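Local coordinates for protein gluconate kinase (Lactobacillus acidophilus, PDB 3LL3) that probably phosphorylates a sugar substrate with ATP, as a carbohydrate kinase of the FGGY family, and binds ATP and D-xylulose, at residues 266-271 against 289-294; 248-253 against 446-451; 240-245 against 432-437. All blocks are in the same frame, centred on the assembly; numbering follows the deposited sequence.

Contact 1: residues 266-271 against 289-294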
ATOM      1  N   ARG A 266      21.881  12.387  12.192  1.00 23.50           N
ATOM      2  CA  ARG A 266      23.243  12.227  12.698  1.00 21.61           C
ATOM      3  C   ARG A 266      23.439  12.782  14.102  1.00 23.61           C
ATOM      4  O   ARG A 266      22.728  13.692  14.544  1.00 21.19           O
ATOM      5  CB  ARG A 266      24.222  12.976  11.818  1.00 22.37           C
ATOM      6  CG  ARG A 266      24.161  12.646  10.369  1.00 22.99           C
ATOM      7  CD  ARG A 266      25.083  13.571   9.631  1.00 23.71           C
ATOM      8  NE  ARG A 266      25.028  13.380   8.190  1.00 29.72           N
ATOM      9  CZ  ARG A 266      24.484  14.244   7.335  1.00 31.19           C
ATOM     10  NH1 ARG A 266      23.936  15.383   7.776  1.00 23.71           N
ATOM     11  NH2 ARG A 266      24.504  13.965   6.029  1.00 35.65           N
ATOM     12  N   THR A 267      24.461  12.264  14.765  1.00 21.91           N
ATOM     13  CA  THR A 267      24.827  12.726  16.088  1.00 24.16           C
ATOM     14  C   THR A 267      26.299  12.416  16.331  1.00 23.06           C
ATOM     15  O   THR A 267      26.856  11.530  15.696  1.00 25.22           O
ATOM     16  CB  THR A 267      23.933  12.072  17.170  1.00 26.99           C
ATOM     17  OG1 THR A 267      24.103  12.766  18.412  1.00 27.29           O
ATOM     18  CG2 THR A 267      24.280  10.581  17.343  1.00 25.42           C
ATOM     19  N   ILE A 268      26.928  13.144  17.246  1.00 24.07           N
ATOM     20  CA  ILE A 268      28.349  12.977  17.514  1.00 24.76           C
ATOM     21  C   ILE A 268      28.531  12.462  18.932  1.00 26.33           C
ATOM     22  O   ILE A 268      27.978  13.036  19.880  1.00 24.20           O
ATOM     23  CB  ILE A 268      29.084  14.311  17.314  1.00 22.87           C
ATOM     24  CG1 ILE A 268      29.073  14.681  15.826  1.00 23.10           C
ATOM     25  CG2 ILE A 268      30.508  14.244  17.874  1.00 27.08           C
ATOM     26  CD1 ILE A 268      29.545  16.072  15.520  1.00 23.57           C
ATOM     27  N   VAL A 269      29.282  11.368  19.068  1.00 24.23           N
ATOM     28  CA  VAL A 269      29.478  10.714  20.363  1.00 26.80           C
ATOM     29  C   VAL A 269      30.966  10.670  20.700  1.00 31.00           C
ATOM     30  O   VAL A 269      31.807  10.916  19.823  1.00 27.51           O
ATOM     31  CB  VAL A 269      28.872   9.286  20.384  1.00 26.65           C
ATOM     32  CG1 VAL A 269      27.374   9.361  20.226  1.00 27.94           C
ATOM     33  CG2 VAL A 269      29.465   8.435  19.255  1.00 26.63           C
ATOM     34  N   ASP A 270      31.309  10.372  21.953  1.00 32.08           N
ATOM     35  CA  ASP A 270      32.720  10.488  22.366  1.00 33.40           C
ATOM     36  C   ASP A 270      33.556   9.221  22.201  1.00 34.81           C
ATOM     37  O   ASP A 270      34.743   9.210  22.526  1.00 37.89           O
ATOM     38  CB  ASP A 270      32.868  11.034  23.789  1.00 37.10           C
ATOM     39  CG  ASP A 270      32.132  10.204  24.821  1.00 40.56           C
ATOM     40  OD1 ASP A 270      31.720   9.063  24.526  1.00 41.53           O
ATOM     41  OD2 ASP A 270      31.958  10.706  25.948  1.00 51.49           O
ATOM     42  N   GLN A 271      32.949   8.158  21.701  1.00 33.08           N
ATOM     43  CA  GLN A 271      33.701   6.941  21.441  1.00 35.12           C
ATOM     44  C   GLN A 271      33.123   6.167  20.259  1.00 33.46           C
ATOM     45  O   GLN A 271      31.975   6.396  19.863  1.00 31.90           O
ATOM     46  CB  GLN A 271      33.783   6.079  22.713  1.00 38.59           C
ATOM     47  CG  GLN A 271      32.454   5.638  23.295  1.00 43.34           C
ATOM     48  CD  GLN A 271      32.590   5.093  24.716  1.00 52.82           C
ATOM     49  OE1 GLN A 271      33.640   5.250  25.351  1.00 54.85           O
ATOM     50  NE2 GLN A 271      31.530   4.457  25.221  1.00 49.00           N
ATOM     51  N   HIS A 289      35.634  12.198  19.039  1.00 32.03           N
ATOM     52  CA  HIS A 289      34.403  12.581  18.346  1.00 27.49           C
ATOM     53  C   HIS A 289      34.143  11.610  17.187  1.00 26.90           C
ATOM     54  O   HIS A 289      34.981  11.470  16.292  1.00 25.51           O
ATOM     55  CB  HIS A 289      34.472  14.029  17.822  1.00 28.74           C
ATOM     56  CG  HIS A 289      34.661  15.055  18.896  1.00 29.52           C
ATOM     57  ND1 HIS A 289      35.892  15.332  19.451  1.00 32.21           N
ATOM     58  CD2 HIS A 289      33.777  15.874  19.514  1.00 30.69           C
ATOM     59  CE1 HIS A 289      35.758  16.277  20.368  1.00 35.19           C
ATOM     60  NE2 HIS A 289      34.483  16.619  20.430  1.00 33.80           N
ATOM     61  N   TYR A 290      32.980  10.961  17.221  1.00 24.46           N
ATOM     62  CA  TYR A 290      32.574   9.973  16.229  1.00 26.28           C
ATOM     63  C   TYR A 290      31.186  10.312  15.692  1.00 25.42           C
ATOM     64  O   TYR A 290      30.249  10.510  16.458  1.00 26.14           O
ATOM     65  CB  TYR A 290      32.614   8.554  16.842  1.00 24.03           C
ATOM     66  CG  TYR A 290      34.010   8.244  17.324  1.00 27.84           C
ATOM     67  CD1 TYR A 290      34.479   8.765  18.526  1.00 29.03           C
ATOM     68  CD2 TYR A 290      34.891   7.510  16.540  1.00 26.64           C
ATOM     69  CE1 TYR A 290      35.774   8.520  18.960  1.00 29.43           C
ATOM     70  CE2 TYR A 290      36.198   7.270  16.963  1.00 27.84           C
ATOM     71  CZ  TYR A 290      36.630   7.776  18.173  1.00 28.73           C
ATOM     72  OH  TYR A 290      37.923   7.543  18.597  1.00 32.57           O
ATOM     73  N   LEU A 291      31.069  10.381  14.371  1.00 24.47           N
ATOM     74  CA  LEU A 291      29.816  10.746  13.735  1.00 22.85           C
ATOM     75  C   LEU A 291      28.981   9.507  13.469  1.00 24.03           C
ATOM     76  O   LEU A 291      29.373   8.630  12.679  1.00 23.40           O
ATOM     77  CB  LEU A 291      30.069  11.526  12.439  1.00 23.49           C
ATOM     78  CG  LEU A 291      28.816  12.049  11.717  1.00 22.12           C
ATOM     79  CD1 LEU A 291      28.258  13.287  12.421  1.00 21.90           C
ATOM     80  CD2 LEU A 291      29.182  12.388  10.268  1.00 22.52           C
ATOM     81  N   LEU A 292      27.852   9.408  14.164  1.00 22.99           N
ATOM     82  CA  LEU A 292      26.907   8.334  13.929  1.00 23.43           C
ATOM     83  C   LEU A 292      25.790   8.846  13.054  1.00 23.03           C
ATOM     84  O   LEU A 292      25.330   9.972  13.217  1.00 23.73           O
ATOM     85  CB  LEU A 292      26.322   7.813  15.240  1.00 22.95           C
ATOM     86  CG  LEU A 292      27.302   7.493  16.373  1.00 25.19           C
ATOM     87  CD1 LEU A 292      26.526   6.962  17.588  1.00 27.20           C
ATOM     88  CD2 LEU A 292      28.362   6.492  15.923  1.00 23.01           C
ATOM     89  N   GLY A 293      25.318   8.030  12.124  1.00 23.82           N
ATOM     90  CA  GLY A 293      24.157   8.475  11.384  1.00 22.78           C
ATOM     91  C   GLY A 293      23.554   7.489  10.421  1.00 25.62           C
ATOM     92  O   GLY A 293      24.090   6.385  10.194  1.00 21.56           O
ATOM     93  N   GLY A 294      22.422   7.910   9.865  1.00 25.18           N
ATOM     94  CA  GLY A 294      21.716   7.174   8.837  1.00 25.48           C
ATOM     95  C   GLY A 294      21.420   8.089   7.657  1.00 23.51           C
ATOM     96  O   GLY A 294      20.704   9.087   7.799  1.00 25.37           O
TER
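Tyr-290 lays one face of its ring against the backbone of Gln-271, where the 266-271 segment turns away from the sheet. Gln-271 C sits 3.4 Å from Tyr-290 CD1, and the peptide oxygen Val-269 O lies at the ring edge, in its plane. The ring reaches this place because its CG stands opposite the carbonyl carbon and beside the backbone N (chi1 -59°). Its hydroxyl is hydrogen-bonded beyond the two segments, to Lys-287 O. Replacing Tyr-290 by an alanine would remove the ring, and the Gln-271 backbone would probably lose the face it rests on, with Lys-287 O left without its hydroxyl partner. On the same face of the sheet Val-269 and Leu-292 cross at about a right angle, Leu-292 CD1 being 3.7 Å from both Val-269 CG1 and Val-269 CG2. Thr-267 runs alongside Leu-292, with its CG2 4.0 Å from Leu-292 CB, while its OG1 is turned to His-254 O.

Thr-267 and Val-269 lie on strand 263-269, Tyr-290 and Leu-292 on strand 289-296, antiparallel neighbours in the mixed sheet in the C-terminal half of the actin-like ATPase fold. Thr-267 with Leu-292 and Val-269 with Tyr-290 are hydrogen-bonded pairs. Leu-292 N bonds to Thr-267 O at 2.8 Å.

The other face carries Arg-266, Ile-268 and Leu-291. The side chains of Ile-268 and Leu-291 cross at a slant, CG1 of the isoleucine touching Leu-291 CD1 at 3.8 Å; Ile-268 CG2 comes to the edge of the His-289 ring. Helix 239-245 covers this face. Opposite Arg-266 stands Gly-293, where a CB would collide with Arg-266 CG. Extended from CG to NE, Arg-266 belongs to the D-xylulose pocket, its side chain about 4 Å from the bound sugar at the nearest atoms.

Contact 2: residues 248-253 against 446-451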
ATOM      1  N   ASN A 248      25.282  23.306  14.843  1.00 25.06           N
ATOM      2  CA  ASN A 248      25.588  23.351  16.272  1.00 24.14           C
ATOM      3  C   ASN A 248      25.239  22.078  17.024  1.00 25.00           C
ATOM      4  O   ASN A 248      24.965  22.117  18.222  1.00 27.44           O
ATOM      5  CB  ASN A 248      24.894  24.534  16.944  1.00 26.38           C
ATOM      6  CG  ASN A 248      25.605  24.973  18.203  1.00 28.86           C
ATOM      7  OD1 ASN A 248      26.804  24.738  18.350  1.00 29.28           O
ATOM      8  ND2 ASN A 248      24.876  25.609  19.120  1.00 27.23           N
ATOM      9  N   ALA A 249      25.209  20.950  16.328  1.00 23.98           N
ATOM     10  CA  ALA A 249      24.976  19.681  17.013  1.00 25.54           C
ATOM     11  C   ALA A 249      26.315  19.020  17.275  1.00 23.40           C
ATOM     12  O   ALA A 249      26.693  18.072  16.594  1.00 25.29           O
ATOM     13  CB  ALA A 249      24.054  18.771  16.198  1.00 22.80           C
ATOM     14  N   ILE A 250      27.037  19.526  18.268  1.00 26.06           N
ATOM     15  CA  ILE A 250      28.457  19.167  18.434  1.00 29.44           C
ATOM     16  C   ILE A 250      28.631  18.010  19.407  1.00 29.50           C
ATOM     17  O   ILE A 250      29.722  17.435  19.519  1.00 27.64           O
ATOM     18  CB  ILE A 250      29.292  20.363  18.908  1.00 28.95           C
ATOM     19  CG1 ILE A 250      28.829  20.780  20.301  1.00 29.82           C
ATOM     20  CG2 ILE A 250      29.147  21.523  17.932  1.00 25.70           C
ATOM     21  CD1 ILE A 250      29.570  21.947  20.863  1.00 31.59           C
ATOM     22  N   ASP A 251      27.552  17.651  20.096  1.00 26.61           N
ATOM     23  CA  ASP A 251      27.626  16.543  21.046  1.00 28.86           C
ATOM     24  C   ASP A 251      26.335  15.734  21.093  1.00 27.89           C
ATOM     25  O   ASP A 251      25.348  16.074  20.430  1.00 27.78           O
ATOM     26  CB  ASP A 251      28.040  17.016  22.449  1.00 29.82           C
ATOM     27  CG  ASP A 251      27.084  18.044  23.033  1.00 34.89           C
ATOM     28  OD1 ASP A 251      25.849  17.901  22.877  1.00 32.66           O
ATOM     29  OD2 ASP A 251      27.587  19.002  23.662  1.00 39.12           O
ATOM     30  N   SER A 252      26.357  14.669  21.886  1.00 28.08           N
ATOM     31  CA  SER A 252      25.280  13.688  21.900  1.00 31.52           C
ATOM     32  C   SER A 252      23.953  14.188  22.486  1.00 31.90           C
ATOM     33  O   SER A 252      22.940  13.499  22.375  1.00 32.46           O
ATOM     34  CB  SER A 252      25.730  12.440  22.653  1.00 32.78           C
ATOM     35  OG  SER A 252      26.065  12.783  23.984  1.00 36.34           O
ATOM     36  N   ASP A 253      23.957  15.363  23.119  1.00 32.34           N
ATOM     37  CA  ASP A 253      22.719  15.952  23.633  1.00 30.90           C
ATOM     38  C   ASP A 253      21.854  16.436  22.474  1.00 30.29           C
ATOM     39  O   ASP A 253      20.663  16.682  22.649  1.00 30.17           O
ATOM     40  CB  ASP A 253      22.987  17.120  24.593  1.00 31.71           C
ATOM     41  CG  ASP A 253      23.511  16.672  25.959  1.00 37.90           C
ATOM     42  OD1 ASP A 253      23.211  15.547  26.406  1.00 37.96           O
ATOM     43  OD2 ASP A 253      24.231  17.464  26.602  1.00 43.04           O
ATOM     44  N   GLN A 446      38.904  28.980  19.138  1.00 34.63           N
ATOM     45  CA  GLN A 446      39.608  27.831  19.688  1.00 37.44           C
ATOM     46  C   GLN A 446      38.746  26.554  19.804  1.00 36.67           C
ATOM     47  O   GLN A 446      38.986  25.574  19.103  1.00 34.98           O
ATOM     48  CB  GLN A 446      40.227  28.185  21.038  1.00 41.32           C
ATOM     49  CG  GLN A 446      40.718  26.972  21.808  1.00 48.92           C
ATOM     50  CD  GLN A 446      41.299  27.344  23.161  1.00 56.79           C
ATOM     51  OE1 GLN A 446      40.989  26.716  24.181  1.00 58.95           O
ATOM     52  NE2 GLN A 446      42.141  28.373  23.179  1.00 57.00           N
ATOM     53  N   ASP A 447      37.763  26.555  20.696  1.00 35.61           N
ATOM     54  CA  ASP A 447      36.970  25.342  20.926  1.00 36.60           C
ATOM     55  C   ASP A 447      35.840  25.176  19.917  1.00 31.68           C
ATOM     56  O   ASP A 447      35.287  26.143  19.399  1.00 30.66           O
ATOM     57  CB  ASP A 447      36.360  25.317  22.336  1.00 39.04           C
ATOM     58  CG  ASP A 447      37.392  25.503  23.429  1.00 46.63           C
ATOM     59  OD1 ASP A 447      38.598  25.327  23.160  1.00 48.58           O
ATOM     60  OD2 ASP A 447      36.988  25.837  24.566  1.00 50.87           O
ATOM     61  N   LEU A 448      35.477  23.933  19.676  1.00 31.25           N
ATOM     62  CA  LEU A 448      34.422  23.615  18.728  1.00 30.04           C
ATOM     63  C   LEU A 448      33.101  24.289  19.072  1.00 30.22           C
ATOM     64  O   LEU A 448      32.398  24.757  18.186  1.00 29.63           O
ATOM     65  CB  LEU A 448      34.231  22.112  18.675  1.00 31.41           C
ATOM     66  CG  LEU A 448      33.386  21.602  17.516  1.00 30.85           C
ATOM     67  CD1 LEU A 448      34.117  21.854  16.218  1.00 33.14           C
ATOM     68  CD2 LEU A 448      33.116  20.106  17.718  1.00 33.51           C
ATOM     69  N   SER A 449      32.782  24.348  20.365  1.00 31.67           N
ATOM     70  CA  SER A 449      31.515  24.907  20.838  1.00 32.01           C
ATOM     71  C   SER A 449      31.326  26.343  20.384  1.00 30.72           C
ATOM     72  O   SER A 449      30.209  26.863  20.347  1.00 31.01           O
ATOM     73  CB  SER A 449      31.420  24.826  22.366  1.00 33.19           C
ATOM     74  OG  SER A 449      32.485  25.518  22.997  1.00 37.83           O
ATOM     75  N   GLU A 450      32.422  26.999  20.037  1.00 29.25           N
ATOM     76  CA  GLU A 450      32.323  28.388  19.631  1.00 29.95           C
ATOM     77  C   GLU A 450      31.582  28.549  18.303  1.00 27.49           C
ATOM     78  O   GLU A 450      31.177  29.646  17.956  1.00 28.46           O
ATOM     79  CB  GLU A 450      33.715  29.052  19.597  1.00 31.12           C
ATOM     80  CG  GLU A 450      34.405  29.097  20.962  1.00 31.76           C
ATOM     81  CD  GLU A 450      35.881  29.455  20.868  1.00 37.45           C
ATOM     82  OE1 GLU A 450      36.269  30.108  19.879  1.00 34.58           O
ATOM     83  OE2 GLU A 450      36.651  29.089  21.783  1.00 38.62           O
ATOM     84  N   ILE A 451      31.408  27.459  17.561  1.00 28.11           N
ATOM     85  CA  ILE A 451      30.682  27.513  16.289  1.00 27.09           C
ATOM     86  C   ILE A 451      29.246  27.983  16.505  1.00 27.62           C
ATOM     87  O   ILE A 451      28.599  28.489  15.588  1.00 27.70           O
ATOM     88  CB  ILE A 451      30.680  26.152  15.562  1.00 27.41           C
ATOM     89  CG1 ILE A 451      30.372  26.348  14.079  1.00 25.52           C
ATOM     90  CG2 ILE A 451      29.675  25.184  16.217  1.00 26.78           C
ATOM     91  CD1 ILE A 451      30.644  25.121  13.238  1.00 24.63           C
TER
HETATM   92  O   HOH W   1      28.036  25.134  20.521  1.00 35.83           O
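Ile-250 pushes its side chain against the 3-10 turn 448-451, joining the loop that follows helix 239-245 to the loop that follows helix 429-441. A Schellman motif ends the first of these helices, with Asn-248, at positive phi, as its C-prime residue.

The apolar contacts centre on Ile-250. Its CG1 lies between the backbone N and the carbonyl carbon (chi1 65°) and, with the chain extended beyond it, carries CD1 to 3.5 Å from Ser-449 CA. The other branch, Ile-250 CG2, passes Ile-451 CG2 at 4.1 Å, the two side chains running in opposite directions. Leu-448 CD2 touches Ile-250 CB at 4.0 Å. Leu-448 and Ile-451 also pack on Ile-245 and Phe-436, which ties the turn to both helices.

Polar groups shape each loop from within. Asp-251 OD1 accepts from Asp-253 N in an Asx turn, while Glu-450 OE2 takes a bond from Asp-447 N, which comes from above the carboxylate plane.

Between the segments the polar link is indirect: one water bridges Asn-248 OD1, at a short distance whose exact length is doubtful, and Ser-449 O, to which it donates at 2.8 Å.

Contact 3: residues 240-245 against 432-437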
ATOM      1  N   GLY A 240      28.912  15.362   5.677  1.00 24.67           N
ATOM      2  CA  GLY A 240      28.200  14.779   6.804  1.00 24.62           C
ATOM      3  C   GLY A 240      28.610  15.342   8.154  1.00 22.38           C
ATOM      4  O   GLY A 240      27.762  15.716   8.969  1.00 23.75           O
ATOM      5  N   TYR A 241      29.914  15.399   8.394  1.00 21.71           N
ATOM      6  CA  TYR A 241      30.439  15.933   9.641  1.00 19.74           C
ATOM      7  C   TYR A 241      30.196  17.427   9.745  1.00 23.62           C
ATOM      8  O   TYR A 241      29.719  17.913  10.766  1.00 22.98           O
ATOM      9  CB  TYR A 241      31.939  15.677   9.729  1.00 21.72           C
ATOM     10  CG  TYR A 241      32.573  16.338  10.928  1.00 22.26           C
ATOM     11  CD1 TYR A 241      32.365  15.846  12.214  1.00 21.65           C
ATOM     12  CD2 TYR A 241      33.356  17.466  10.777  1.00 22.47           C
ATOM     13  CE1 TYR A 241      32.952  16.459  13.316  1.00 22.75           C
ATOM     14  CE2 TYR A 241      33.939  18.084  11.867  1.00 24.75           C
ATOM     15  CZ  TYR A 241      33.737  17.575  13.130  1.00 24.09           C
ATOM     16  OH  TYR A 241      34.326  18.216  14.194  1.00 26.41           O
ATOM     17  N   LEU A 242      30.573  18.160   8.697  1.00 22.99           N
ATOM     18  CA  LEU A 242      30.440  19.603   8.694  1.00 21.02           C
ATOM     19  C   LEU A 242      28.974  20.060   8.803  1.00 22.41           C
ATOM     20  O   LEU A 242      28.683  21.027   9.507  1.00 21.91           O
ATOM     21  CB  LEU A 242      31.120  20.198   7.467  1.00 20.33           C
ATOM     22  CG  LEU A 242      32.651  20.070   7.520  1.00 23.06           C
ATOM     23  CD1 LEU A 242      33.313  20.704   6.304  1.00 22.56           C
ATOM     24  CD2 LEU A 242      33.189  20.681   8.792  1.00 20.82           C
ATOM     25  N   SER A 243      28.072  19.379   8.099  1.00 19.47           N
ATOM     26  CA  SER A 243      26.652  19.679   8.178  1.00 24.88           C
ATOM     27  C   SER A 243      26.123  19.492   9.598  1.00 24.13           C
ATOM     28  O   SER A 243      25.176  20.149   9.983  1.00 26.23           O
ATOM     29  CB  SER A 243      25.848  18.789   7.228  1.00 23.62           C
ATOM     30  OG  SER A 243      26.033  19.231   5.903  1.00 28.74           O
ATOM     31  N   THR A 244      26.729  18.575  10.353  1.00 23.40           N
ATOM     32  CA  THR A 244      26.328  18.313  11.738  1.00 23.66           C
ATOM     33  C   THR A 244      26.825  19.401  12.707  1.00 24.18           C
ATOM     34  O   THR A 244      26.016  20.025  13.437  1.00 21.84           O
ATOM     35  CB  THR A 244      26.807  16.923  12.206  1.00 22.97           C
ATOM     36  OG1 THR A 244      26.375  15.934  11.271  1.00 21.10           O
ATOM     37  CG2 THR A 244      26.231  16.597  13.589  1.00 20.94           C
ATOM     38  N   ILE A 245      28.137  19.647  12.726  1.00 19.98           N
ATOM     39  CA  ILE A 245      28.619  20.740  13.558  1.00 21.39           C
ATOM     40  C   ILE A 245      28.129  22.098  13.031  1.00 21.68           C
ATOM     41  O   ILE A 245      27.989  23.037  13.795  1.00 21.49           O
ATOM     42  CB  ILE A 245      30.154  20.754  13.754  1.00 23.11           C
ATOM     43  CG1 ILE A 245      30.878  21.151  12.466  1.00 20.93           C
ATOM     44  CG2 ILE A 245      30.650  19.399  14.268  1.00 22.96           C
ATOM     45  CD1 ILE A 245      32.381  21.461  12.682  1.00 23.57           C
ATOM     46  N   LEU A 432      29.433  26.857   6.190  1.00 28.35           N
ATOM     47  CA  LEU A 432      29.556  27.584   7.447  1.00 25.92           C
ATOM     48  C   LEU A 432      30.591  26.906   8.344  1.00 24.50           C
ATOM     49  O   LEU A 432      31.472  27.558   8.899  1.00 25.35           O
ATOM     50  CB  LEU A 432      28.204  27.632   8.164  1.00 24.51           C
ATOM     51  CG  LEU A 432      28.125  28.383   9.493  1.00 27.30           C
ATOM     52  CD1 LEU A 432      26.692  28.833   9.785  1.00 28.97           C
ATOM     53  CD2 LEU A 432      28.655  27.542  10.633  1.00 24.86           C
ATOM     54  N   ALA A 433      30.463  25.593   8.507  1.00 24.29           N
ATOM     55  CA  ALA A 433      31.385  24.864   9.368  1.00 23.60           C
ATOM     56  C   ALA A 433      32.779  24.765   8.739  1.00 22.56           C
ATOM     57  O   ALA A 433      33.771  24.742   9.452  1.00 20.87           O
ATOM     58  CB  ALA A 433      30.836  23.490   9.743  1.00 22.43           C
ATOM     59  N   ALA A 434      32.849  24.733   7.409  1.00 20.18           N
ATOM     60  CA  ALA A 434      34.141  24.806   6.731  1.00 23.10           C
ATOM     61  C   ALA A 434      34.803  26.131   7.048  1.00 24.27           C
ATOM     62  O   ALA A 434      35.993  26.171   7.356  1.00 21.08           O
ATOM     63  CB  ALA A 434      33.999  24.637   5.223  1.00 24.25           C
HETATM   64  N   MSE A 435      34.002  27.202   7.015  1.00 24.21           N
HETATM   65  CA  MSE A 435      34.485  28.532   7.352  1.00 24.54           C
HETATM   66  C   MSE A 435      34.986  28.533   8.789  1.00 25.52           C
HETATM   67  O   MSE A 435      36.041  29.113   9.092  1.00 24.63           O
HETATM   68  CB  MSE A 435      33.384  29.569   7.107  1.00 27.41           C
HETATM   69  CG  MSE A 435      33.672  30.999   7.572  1.00 32.13           C
HETATM   70 SE   MSE A 435      33.305  31.302   9.481  1.00 42.53          SE
HETATM   71  CE  MSE A 435      31.326  31.394   9.465  1.00 30.51           C
ATOM     72  N   PHE A 436      34.261  27.843   9.665  1.00 24.96           N
ATOM     73  CA  PHE A 436      34.655  27.766  11.074  1.00 26.31           C
ATOM     74  C   PHE A 436      35.998  27.022  11.289  1.00 24.89           C
ATOM     75  O   PHE A 436      36.823  27.428  12.115  1.00 24.73           O
ATOM     76  CB  PHE A 436      33.541  27.159  11.943  1.00 23.29           C
ATOM     77  CG  PHE A 436      33.899  27.077  13.402  1.00 23.23           C
ATOM     78  CD1 PHE A 436      33.762  28.177  14.222  1.00 26.39           C
ATOM     79  CD2 PHE A 436      34.378  25.900  13.947  1.00 24.81           C
ATOM     80  CE1 PHE A 436      34.095  28.117  15.556  1.00 26.39           C
ATOM     81  CE2 PHE A 436      34.717  25.831  15.278  1.00 26.37           C
ATOM     82  CZ  PHE A 436      34.576  26.949  16.084  1.00 27.83           C
ATOM     83  N   LEU A 437      36.217  25.934  10.564  1.00 25.06           N
ATOM     84  CA  LEU A 437      37.514  25.251  10.637  1.00 24.97           C
ATOM     85  C   LEU A 437      38.637  26.226  10.273  1.00 26.18           C
ATOM     86  O   LEU A 437      39.705  26.236  10.890  1.00 26.73           O
ATOM     87  CB  LEU A 437      37.559  24.063   9.688  1.00 23.43           C
ATOM     88  CG  LEU A 437      36.575  22.903   9.880  1.00 25.75           C
ATOM     89  CD1 LEU A 437      36.810  21.870   8.789  1.00 23.97           C
ATOM     90  CD2 LEU A 437      36.713  22.253  11.241  1.00 24.06           C
TER
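Two helices from the two halves of the actin-like ATPase fold, 239-245 and 429-441, meet here at a right angle; the axes of the short segments approach to 8.6 Å and their directions differ by 90°. The first follows strand 232-238 of the N-terminal sheet, the second follows strand 421-424 of the C-terminal one.

Ala-433 stands at the crossing. Its CB lies 3.3 Å from Leu-242 O and 3.6 Å from Ile-245 CG1, so a single methyl sits against both backbone and side chain of the facing helix. Ile-245 CG1 is brought over it by a chi1 of 71°, which places this branch between the backbone N and the carbonyl carbon. Leu-242 divides its two methyls: CD1 goes to Ala-434 CB at 4.1 Å, and CD2 meets Leu-437 CD1 at 3.8 Å, the two leucines reaching toward each other tip to tip. Leu-242 CD2 also lies 3.8 Å from Ala-433 CB. Strand 70-78 borders the group, with Ser-77 touching Leu-242 and Ser-75 touching Leu-437. Helix 239-245 also lies on strand 263-269, where Ile-245 touches Ile-268.

No hydrogen bond joins the segments, so their approach depends on shape: the small Ala-433 lets the helix backbones come close, while the leucines and isoleucine fill in around it and Ala-434 flanks Leu-242 CD1.

Contacts 1 and 3 are buried, whereas contact 2 lies toward the surface. Helix 239-245 connects all three: Thr-244 lies against Arg-266 and Leu-291 of contact 1, and Tyr-241 N against Leu-291; its other side meets helix 429-441 in contact 3, and its C-terminal end runs into the loop of contact 2, where Ala-249 N probably bonds to Thr-244 O. The 446-451 segment of contact 2 packs on helix 429-441 of contact 3, Ile-451 against Phe-436. Contact 1 is held by main-chain hydrogen bonds, with apolar packing on both faces, contact 3 by apolar packing without a hydrogen bond, and contact 2 by an apolar patch with a water at its margin. Ile-268 touches Ala-249 and Ile-250, joining contact 1 directly to contact 2.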